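Local coordinates for putative ABC transporter, periplasmic binding protein, amino acid (Neisseria gonorrhoeae, PDB 2YLN), which probably captures L-cystine as the extracytoplasmic solute receptor of an ABC importer in Neisseria gonorrhoeae, at residues Lys56-Val61 / Lys97-Glu102; Lys137-Ser142 / Thr257-Leu262; Val147-Asn152 / Ala224-Val229. The protein carries 1 engineered substitution. All blocks are in the same frame, centred on the assembly; numbering follows the deposited sequence. Where two conformers were deposited one is given.

Contact 1 (Lys56-Val61 / Lys97-Glu102)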
loop_
_atom_site.group_PDB
_atom_site.type_symbol
_atom_site.label_atom_id
_atom_site.label_comp_id
_atom_site.label_asym_id
_atom_site.label_seq_id
_atom_site.Cartn_x
_atom_site.Cartn_y
_atom_site.Cartn_z
ATOM N N LYS A 56 -9.777 -14.173 20.998
ATOM C CA LYS A 56 -8.864 -15.038 20.240
ATOM C C LYS A 56 -9.615 -15.815 19.149
ATOM O O LYS A 56 -9.552 -17.022 19.024
ATOM C CB LYS A 56 -8.060 -15.973 21.107
ATOM C CG LYS A 56 -7.506 -15.237 22.307
ATOM C CD LYS A 56 -6.567 -14.053 21.959
ATOM C CE LYS A 56 -6.074 -13.409 23.224
ATOM N NZ LYS A 56 -5.535 -12.152 22.916
ATOM N N GLY A 57 -10.279 -15.056 18.298
ATOM C CA GLY A 57 -10.959 -15.548 17.068
ATOM C C GLY A 57 -10.164 -15.234 15.819
ATOM O O GLY A 57 -8.928 -15.252 15.817
ATOM N N THR A 58 -10.868 -14.982 14.746
ATOM C CA THR A 58 -10.291 -14.829 13.407
ATOM C C THR A 58 -10.534 -13.407 12.896
ATOM O O THR A 58 -11.647 -12.898 13.058
ATOM C CB THR A 58 -10.941 -15.878 12.435
ATOM O OG1 THR A 58 -10.743 -17.191 12.970
ATOM C CG2 THR A 58 -10.317 -15.794 11.075
ATOM N N VAL A 59 -9.522 -12.840 12.284
ATOM C CA VAL A 59 -9.542 -11.493 11.707
ATOM C C VAL A 59 -9.265 -11.633 10.194
ATOM O O VAL A 59 -8.343 -12.330 9.813
ATOM C CB VAL A 59 -8.571 -10.574 12.391
ATOM C CG1 VAL A 59 -8.422 -9.210 11.736
ATOM C CG2 VAL A 59 -8.944 -10.401 13.871
ATOM N N THR A 60 -10.030 -10.934 9.348
ATOM C CA THR A 60 -9.825 -10.943 7.922
ATOM C C THR A 60 -9.154 -9.658 7.468
ATOM O O THR A 60 -9.470 -8.553 7.961
ATOM C CB THR A 60 -11.148 -11.166 7.200
ATOM O OG1 THR A 60 -12.042 -10.128 7.551
ATOM C CG2 THR A 60 -11.723 -12.551 7.515
ATOM N N VAL A 61 -8.231 -9.792 6.513
ATOM C CA VAL A 61 -7.374 -8.704 6.070
ATOM C C VAL A 61 -7.435 -8.584 4.573
ATOM O O VAL A 61 -7.060 -9.532 3.873
ATOM C CB VAL A 61 -5.934 -8.868 6.555
ATOM C CG1 VAL A 61 -5.042 -7.733 6.054
ATOM C CG2 VAL A 61 -5.900 -9.013 8.062
ATOM N N LYS A 97 -6.216 -15.736 14.715
ATOM C CA LYS A 97 -6.085 -16.311 13.396
ATOM C C LYS A 97 -6.248 -15.180 12.389
ATOM O O LYS A 97 -7.118 -14.346 12.593
ATOM C CB LYS A 97 -7.143 -17.399 13.216
ATOM C CG LYS A 97 -7.094 -18.202 11.887
ATOM C CD LYS A 97 -8.018 -19.416 11.922
ATOM C CE LYS A 97 -7.964 -20.215 10.615
ATOM N NZ LYS A 97 -6.584 -20.729 10.483
ATOM N N VAL A 98 -5.421 -15.152 11.373
ATOM C CA VAL A 98 -5.561 -14.195 10.275
ATOM C C VAL A 98 -5.825 -14.859 8.983
ATOM O O VAL A 98 -5.188 -15.864 8.650
ATOM C CB VAL A 98 -4.377 -13.247 10.224
ATOM C CG1 VAL A 98 -3.073 -13.923 9.936
ATOM C CG2 VAL A 98 -4.577 -12.140 9.305
ATOM N N GLU A 99 -6.732 -14.293 8.201
ATOM C CA GLU A 99 -7.058 -14.748 6.841
ATOM C C GLU A 99 -6.906 -13.532 5.893
ATOM O O GLU A 99 -7.504 -12.501 6.168
ATOM C CB GLU A 99 -8.447 -15.292 6.762
ATOM C CG GLU A 99 -8.648 -16.607 7.507
ATOM C CD GLU A 99 -7.957 -17.716 6.889
ATOM O OE1 GLU A 99 -8.042 -17.887 5.699
ATOM O OE2 GLU A 99 -7.487 -18.591 7.661
ATOM N N PHE A 100 -6.162 -13.706 4.822
ATOM C CA PHE A 100 -6.006 -12.662 3.830
ATOM C C PHE A 100 -6.970 -12.873 2.679
ATOM O O PHE A 100 -7.076 -13.969 2.121
ATOM C CB PHE A 100 -4.572 -12.668 3.304
ATOM C CG PHE A 100 -3.573 -12.257 4.324
ATOM C CD1 PHE A 100 -3.319 -10.936 4.624
ATOM C CD2 PHE A 100 -2.841 -13.209 5.042
ATOM C CE1 PHE A 100 -2.384 -10.557 5.553
ATOM C CE2 PHE A 100 -1.946 -12.861 6.034
ATOM C CZ PHE A 100 -1.691 -11.523 6.282
ATOM N N LYS A 101 -7.693 -11.825 2.335
ATOM C CA LYS A 101 -8.731 -11.793 1.294
ATOM C C LYS A 101 -8.157 -10.979 0.115
ATOM O O LYS A 101 -8.177 -9.745 0.152
ATOM C CB LYS A 101 -10.024 -11.168 1.874
ATOM C CG LYS A 101 -10.727 -12.184 2.813
ATOM C CD LYS A 101 -12.161 -11.854 3.132
ATOM C CE LYS A 101 -13.164 -11.992 1.873
ATOM N NZ LYS A 101 -13.461 -13.363 1.259
ATOM N N GLU A 102 -7.617 -11.679 -0.881
ATOM C CA GLU A 102 -6.963 -10.979 -1.943
ATOM C C GLU A 102 -8.006 -10.233 -2.766
ATOM O O GLU A 102 -9.042 -10.773 -3.170
ATOM C CB GLU A 102 -6.085 -11.891 -2.788
ATOM C CG GLU A 102 -4.954 -12.461 -1.938
ATOM C CD GLU A 102 -3.971 -13.331 -2.624
ATOM O OE1 GLU A 102 -3.517 -13.024 -3.674
ATOM O OE2 GLU A 102 -3.629 -14.358 -2.039
#
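Val-59 is held by Lys-97 and Glu-99 through both of its backbone polar atoms. Its N donates to Lys-97 O at 2.9 Å, and its O receives Glu-99 N at 3.0 Å. The alternation characteristic of parallel strands continues with Val-61, whose N reaches Glu-99 O at 2.8 Å and whose O takes Lys-101 N. That last bond is nearly straight, 173° at the hydrogen. Ahead of these, Gly-57 O accepts Lys-97 N, so pairing starts just after the Schellman motif of Lys-56 that ends helix 49-55.

On the face bearing Thr-58 and Thr-60, Thr-58 and Lys-97 run side by side. With CG trans to the backbone N (chi1 -176°), the Lys-97 chain runs CG and CD past Thr-58 OG1, which also lies 3.6 Å from Lys-97 CB. The Thr-58 methyl CG2 meets Glu-99 CG. The apolar face carries Val-61, Val-98 and Phe-100. Val-61 splits its two methyls: CG2 packs on Val-98 CG2 at 3.6 Å, while CG1, swung opposite the backbone N by a chi1 of 179°, approaches Phe-100 CD1 at 3.9 Å. Val-98 CG2 also lies over the rim of one face of the Phe-100 ring.

These two strands belong to a beta-alpha-beta crossover of the binding-protein fold. Helix 82-94 covers the apolar face, with Thr-87 against Val-61 and Phe-100 and Ala-91 against Val-98. On its other side strand 58-63 pairs with strand 119-120, beside which Asp-118 accepts Thr-60 N.

Contact 2 (Lys137-Ser142 / Thr257-Leu262)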
loop_
_atom_site.group_PDB
_atom_site.type_symbol
_atom_site.label_atom_id
_atom_site.label_comp_id
_atom_site.label_asym_id
_atom_site.label_seq_id
_atom_site.Cartn_x
_atom_site.Cartn_y
_atom_site.Cartn_z
ATOM N N LYS A 137 -6.576 4.522 11.310
ATOM C CA LYS A 137 -5.310 3.890 10.969
ATOM C C LYS A 137 -4.522 3.638 12.249
ATOM O O LYS A 137 -4.434 4.477 13.130
ATOM C CB LYS A 137 -4.512 4.828 10.056
ATOM C CG LYS A 137 -3.217 4.303 9.554
ATOM C CD LYS A 137 -2.412 5.374 8.786
ATOM C CE LYS A 137 -1.750 6.393 9.700
ATOM N NZ LYS A 137 -0.947 7.408 8.952
ATOM N N SER A 138 -3.957 2.436 12.351
ATOM C CA SER A 138 -3.025 2.140 13.441
ATOM C C SER A 138 -1.797 3.037 13.386
ATOM O O SER A 138 -1.510 3.700 12.394
ATOM C CB SER A 138 -2.566 0.692 13.297
ATOM O OG SER A 138 -1.681 0.472 12.221
ATOM N N GLU A 139 -0.965 2.922 14.417
ATOM C CA GLU A 139 0.394 3.341 14.337
ATOM C C GLU A 139 0.980 2.877 13.036
ATOM O O GLU A 139 0.822 1.711 12.677
ATOM C CB GLU A 139 1.187 2.659 15.475
ATOM C CG GLU A 139 2.683 2.931 15.446
ATOM C CD GLU A 139 3.049 4.324 15.790
ATOM O OE1 GLU A 139 2.293 5.030 16.479
ATOM O OE2 GLU A 139 4.235 4.658 15.412
ATOM N N PRO A 140 1.723 3.743 12.294
ATOM C CA PRO A 140 2.265 3.264 11.061
ATOM C C PRO A 140 3.317 2.179 11.233
ATOM O O PRO A 140 4.127 2.220 12.162
ATOM C CB PRO A 140 2.881 4.509 10.426
ATOM C CG PRO A 140 1.989 5.644 10.951
ATOM C CD PRO A 140 1.792 5.196 12.436
ATOM N N TYR A 141 3.321 1.255 10.296
ATOM C CA TYR A 141 4.372 0.261 10.160
ATOM C C TYR A 141 5.408 0.606 9.125
ATOM O O TYR A 141 6.444 -0.076 9.047
ATOM C CB TYR A 141 3.839 -1.147 10.029
ATOM C CG TYR A 141 2.783 -1.380 8.934
ATOM C CD1 TYR A 141 3.065 -1.159 7.640
ATOM C CD2 TYR A 141 1.538 -1.808 9.229
ATOM C CE1 TYR A 141 2.143 -1.400 6.629
ATOM C CE2 TYR A 141 0.592 -2.115 8.252
ATOM C CZ TYR A 141 0.937 -1.907 6.935
ATOM O OH TYR A 141 -0.019 -2.229 5.969
ATOM N N SER A 142 5.206 1.651 8.331
ATOM C CA SER A 142 6.142 2.055 7.303
ATOM C C SER A 142 5.854 3.468 6.900
ATOM O O SER A 142 4.706 3.921 6.991
ATOM C CB SER A 142 6.138 1.150 6.117
ATOM O OG SER A 142 4.884 1.094 5.490
ATOM N N THR A 257 -0.518 -1.258 19.630
ATOM C CA THR A 257 0.345 -1.803 20.687
ATOM C C THR A 257 1.218 -2.907 20.105
ATOM O O THR A 257 2.422 -2.919 20.363
ATOM C CB THR A 257 -0.524 -2.300 21.843
ATOM O OG1 THR A 257 -1.225 -1.232 22.452
ATOM C CG2 THR A 257 0.301 -2.962 22.948
ATOM N N ALA A 258 0.660 -3.811 19.304
ATOM C CA ALA A 258 1.426 -4.854 18.696
ATOM C C ALA A 258 2.509 -4.269 17.778
ATOM O O ALA A 258 3.653 -4.736 17.772
ATOM C CB ALA A 258 0.508 -5.817 17.938
ATOM N N ILE A 259 2.142 -3.332 16.910
ATOM C CA ILE A 259 3.071 -2.682 16.019
ATOM C C ILE A 259 4.184 -1.997 16.806
ATOM O O ILE A 259 5.395 -2.171 16.429
ATOM C CB ILE A 259 2.331 -1.734 15.074
ATOM C CG1 ILE A 259 1.519 -2.529 14.055
ATOM C CG2 ILE A 259 3.329 -0.789 14.337
ATOM C CD1 ILE A 259 0.497 -1.713 13.314
ATOM N N ASN A 260 3.896 -1.321 17.893
ATOM C CA ASN A 260 4.943 -0.715 18.699
ATOM C C ASN A 260 5.880 -1.738 19.262
ATOM O O ASN A 260 7.074 -1.466 19.425
ATOM C CB ASN A 260 4.314 0.168 19.773
ATOM C CG ASN A 260 3.764 1.445 19.221
ATOM O OD1 ASN A 260 4.135 1.900 18.157
ATOM N ND2 ASN A 260 2.844 2.062 19.988
ATOM N N GLU A 261 5.394 -2.870 19.697
ATOM C CA GLU A 261 6.296 -3.915 20.201
ATOM C C GLU A 261 7.157 -4.520 19.113
ATOM O O GLU A 261 8.317 -4.859 19.311
ATOM C CB GLU A 261 5.477 -4.949 20.954
ATOM C CG GLU A 261 6.192 -6.087 21.549
ATOM C CD GLU A 261 7.275 -5.804 22.394
ATOM O OE1 GLU A 261 7.097 -4.895 23.214
ATOM O OE2 GLU A 261 8.322 -6.519 22.240
ATOM N N LEU A 262 6.586 -4.705 17.920
ATOM C CA LEU A 262 7.371 -5.196 16.781
ATOM C C LEU A 262 8.448 -4.184 16.371
ATOM O O LEU A 262 9.513 -4.583 15.906
ATOM C CB LEU A 262 6.480 -5.484 15.604
ATOM C CG LEU A 262 5.496 -6.639 15.846
ATOM C CD1 LEU A 262 4.443 -6.668 14.727
ATOM C CD2 LEU A 262 6.195 -7.976 15.990
HETATM O O HOH W 1 0.781 4.107 18.675
HETATM O O HOH W 2 5.625 4.270 18.225
#
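Ser-138 OG, against which Ile-259 CD1 rests at 3.3 Å, is gripped by two polar groups. It donates to Glu-139 O at 2.8 Å, standing above that carbonyl's plane, and is hydrogen-bonded to Leu-242 N. Segment 137-142 is the link from strand 135-137 into strand 142-151, and it ends in a classic beta bulge in which Tyr-141 and Ser-142 both face Ser-240. Helix 249-264 packs on this link through Ile-259.

Ile-259 supplies the apolar part of the contact, meeting carbonyl and hydroxyl oxygens as well as carbon. CG1, swung away from the carbonyl carbon (chi1 -71°), brings CD1 against Ser-138 OG, Glu-139 O and the edge of the Tyr-141 ring, near the ring plane. CG2 branches the other way, to Pro-140 O at 3.8 Å and to Glu-139 CG. The tyrosine's hydroxyl leads elsewhere, to a hydrogen bond with Asp-83 that fixes the far end of the ring.

Toward the solvent the contact becomes polar and is mediated by water. The side chains of Glu-139 and Asn-260 cross at about a right angle, their carboxylate and amide planes 59° apart, and make no direct hydrogen bond. One water donates to Glu-139 OE1 at 2.8 Å and accepts from Asn-260 ND2. A second donates to Asn-260 OD1 at 2.8 Å and to Glu-139 OE2. Two water bridges thus span carboxylate and amide, the one at Glu-139 OE2 weak. Asn-260 OD1, which takes the second water, also sits 3.2 Å from the methylene carbon Glu-139 CG.

Contact 3 (Val147-Asn152 / Ala224-Val229)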
loop_
_atom_site.group_PDB
_atom_site.type_symbol
_atom_site.label_atom_id
_atom_site.label_comp_id
_atom_site.label_asym_id
_atom_site.label_seq_id
_atom_site.Cartn_x
_atom_site.Cartn_y
_atom_site.Cartn_z
ATOM N N VAL A 147 6.748 8.777 -6.326
ATOM C CA VAL A 147 7.574 9.208 -7.421
ATOM C C VAL A 147 6.719 9.171 -8.681
ATOM O O VAL A 147 5.660 8.518 -8.749
ATOM C CB VAL A 147 8.804 8.279 -7.620
ATOM C CG1 VAL A 147 9.715 8.357 -6.425
ATOM C CG2 VAL A 147 8.398 6.792 -7.912
ATOM N N LEU A 148 7.207 9.909 -9.684
ATOM C CA LEU A 148 6.663 9.889 -11.054
ATOM C C LEU A 148 7.623 9.181 -11.971
ATOM O O LEU A 148 8.817 9.482 -11.960
ATOM C CB LEU A 148 6.420 11.312 -11.552
ATOM C CG LEU A 148 5.723 11.516 -12.863
ATOM C CD1 LEU A 148 4.247 11.055 -12.785
ATOM C CD2 LEU A 148 5.807 12.984 -13.275
ATOM N N VAL A 149 7.113 8.254 -12.751
ATOM C CA VAL A 149 7.834 7.469 -13.753
ATOM C C VAL A 149 7.383 7.885 -15.156
ATOM O O VAL A 149 6.199 8.074 -15.385
ATOM C CB VAL A 149 7.607 5.995 -13.535
ATOM C CG1 VAL A 149 8.285 5.172 -14.603
ATOM C CG2 VAL A 149 8.118 5.578 -12.114
ATOM N N ALA A 150 8.368 8.032 -16.032
ATOM C CA ALA A 150 8.074 8.299 -17.449
ATOM C C ALA A 150 9.032 7.462 -18.259
ATOM O O ALA A 150 9.939 6.811 -17.764
ATOM C CB ALA A 150 8.205 9.805 -17.781
ATOM N N HIS A 151 8.840 7.448 -19.579
ATOM C CA HIS A 151 9.743 6.744 -20.448
ATOM C C HIS A 151 11.100 7.448 -20.480
ATOM O O HIS A 151 11.161 8.664 -20.354
ATOM C CB HIS A 151 9.163 6.660 -21.876
ATOM C CG HIS A 151 9.798 5.565 -22.721
ATOM N ND1 HIS A 151 11.028 5.713 -23.354
ATOM C CD2 HIS A 151 9.398 4.281 -22.952
ATOM C CE1 HIS A 151 11.316 4.593 -23.984
ATOM N NE2 HIS A 151 10.367 3.716 -23.768
ATOM N N ASN A 152 12.141 6.679 -20.738
ATOM C CA ASN A 152 13.448 7.279 -20.996
ATOM C C ASN A 152 13.300 8.274 -22.162
ATOM O O ASN A 152 12.475 8.077 -23.077
ATOM C CB ASN A 152 14.454 6.240 -21.431
ATOM C CG ASN A 152 14.899 5.333 -20.282
ATOM O OD1 ASN A 152 14.762 5.665 -19.098
ATOM N ND2 ASN A 152 15.515 4.205 -20.644
ATOM N N ALA A 224 14.291 -1.547 -18.509
ATOM C CA ALA A 224 12.838 -1.473 -18.858
ATOM C C ALA A 224 12.508 -0.357 -19.832
ATOM O O ALA A 224 11.478 -0.435 -20.535
ATOM C CB ALA A 224 12.051 -1.346 -17.579
ATOM N N GLY A 225 13.306 0.677 -19.903
ATOM C CA GLY A 225 13.043 1.901 -20.713
ATOM C C GLY A 225 12.279 2.979 -20.028
ATOM O O GLY A 225 11.827 3.902 -20.720
ATOM N N VAL A 226 12.181 2.896 -18.685
ATOM C CA VAL A 226 11.482 3.876 -17.895
ATOM C C VAL A 226 12.372 4.305 -16.771
ATOM O O VAL A 226 13.292 3.619 -16.381
ATOM C CB VAL A 226 10.164 3.323 -17.339
ATOM C CG1 VAL A 226 9.234 2.863 -18.454
ATOM C CG2 VAL A 226 10.405 2.267 -16.271
ATOM N N LYS A 227 12.053 5.472 -16.229
ATOM C CA LYS A 227 12.829 6.062 -15.139
ATOM C C LYS A 227 11.996 6.938 -14.248
ATOM O O LYS A 227 10.939 7.473 -14.636
ATOM C CB LYS A 227 13.993 6.859 -15.692
ATOM C CG LYS A 227 13.552 7.916 -16.627
ATOM C CD LYS A 227 14.647 8.916 -17.012
ATOM C CE LYS A 227 14.079 10.251 -17.582
ATOM N NZ LYS A 227 13.147 10.294 -18.801
ATOM N N ILE A 228 12.508 7.099 -13.008
ATOM C CA ILE A 228 11.925 8.080 -12.081
ATOM C C ILE A 228 12.408 9.453 -12.570
ATOM O O ILE A 228 13.582 9.722 -12.703
ATOM C CB ILE A 228 12.412 7.802 -10.651
ATOM C CG1 ILE A 228 11.824 6.471 -10.141
ATOM C CG2 ILE A 228 12.024 9.001 -9.714
ATOM C CD1 ILE A 228 12.414 5.982 -8.834
ATOM N N VAL A 229 11.418 10.379 -12.720
ATOM C CA VAL A 229 11.655 11.713 -13.158
ATOM C C VAL A 229 11.348 12.779 -12.160
ATOM O O VAL A 229 11.651 13.925 -12.396
ATOM C CB VAL A 229 10.910 12.009 -14.531
ATOM C CG1 VAL A 229 11.395 11.064 -15.633
ATOM C CG2 VAL A 229 9.414 12.039 -14.367
HETATM O O HOH W 3 16.449 1.596 -19.129
#
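An antiparallel strand pair in the second lobe of the receptor joins Val-147 to His-151 with Val-226 to Val-229, and ends where Asn-152 meets Gly-225, in the loop leading into strand 226-231. Ala-150 and Lys-227 are the hydrogen-bonded pair, linked N to O in both directions; Val-229 N adds a bond to Leu-148 O at 2.9 Å.

Near the strand end Gly-225 O is the focal atom. Asn-152 N reaches it at 2.8 Å in an almost straight bond (178° at the hydrogen), from above the carbonyl plane. The same oxygen sits 3.1 Å over the centre of one face of the His-151 ring, a contact with the ring face and not a hydrogen bond. The ring is fixed in that pose because His-151 ND1 donates in its own plane to Asn-152 O at 2.8 Å. In the conformer given, Lys-227 NZ reaches His-151 O, a bond left doubtful by the second conformer.

Val-229 divides its methyls between Ala-150 CB, reached by CG1, and Leu-148 CD2, met by CG2 at 3.9 Å; loop residues Ile-156 and Ile-162 cover this side. On the opposite face, with Val-149 and Ile-228, Ile-228 CG2 touches Val-147 CB, and Val-149 CG1 touches Val-226 CB. Helices 192-200 and 211-220 pack on that face, through Leu-196 and Val-214 among others, while strand 206-210 also pairs with strand 142-151.

Contacts 1 and 2 lie about 17 Å apart between centres, whereas contact 3 lies across the chain's centre, about 37 Å from contact 1 and 32 Å from contact 2. Strand 142-151 joins contacts 2 and 3: it starts at the end of 137-142 and reaches 147-152, consistent with an interlobe connection of this fold. None lines the cysteine pocket; the side chains of Tyr-141, Val-149 and Val-61 lie about 9, 11 and 13 Å from a bound cysteine. Second-shell links exist: Ser-142, at the end of segment 137-142, hydrogen-bonds NE2 of pocket residue Gln-123 through OG; in contact 3, Val-147 pairs through its backbone with pocket residue Asn-209.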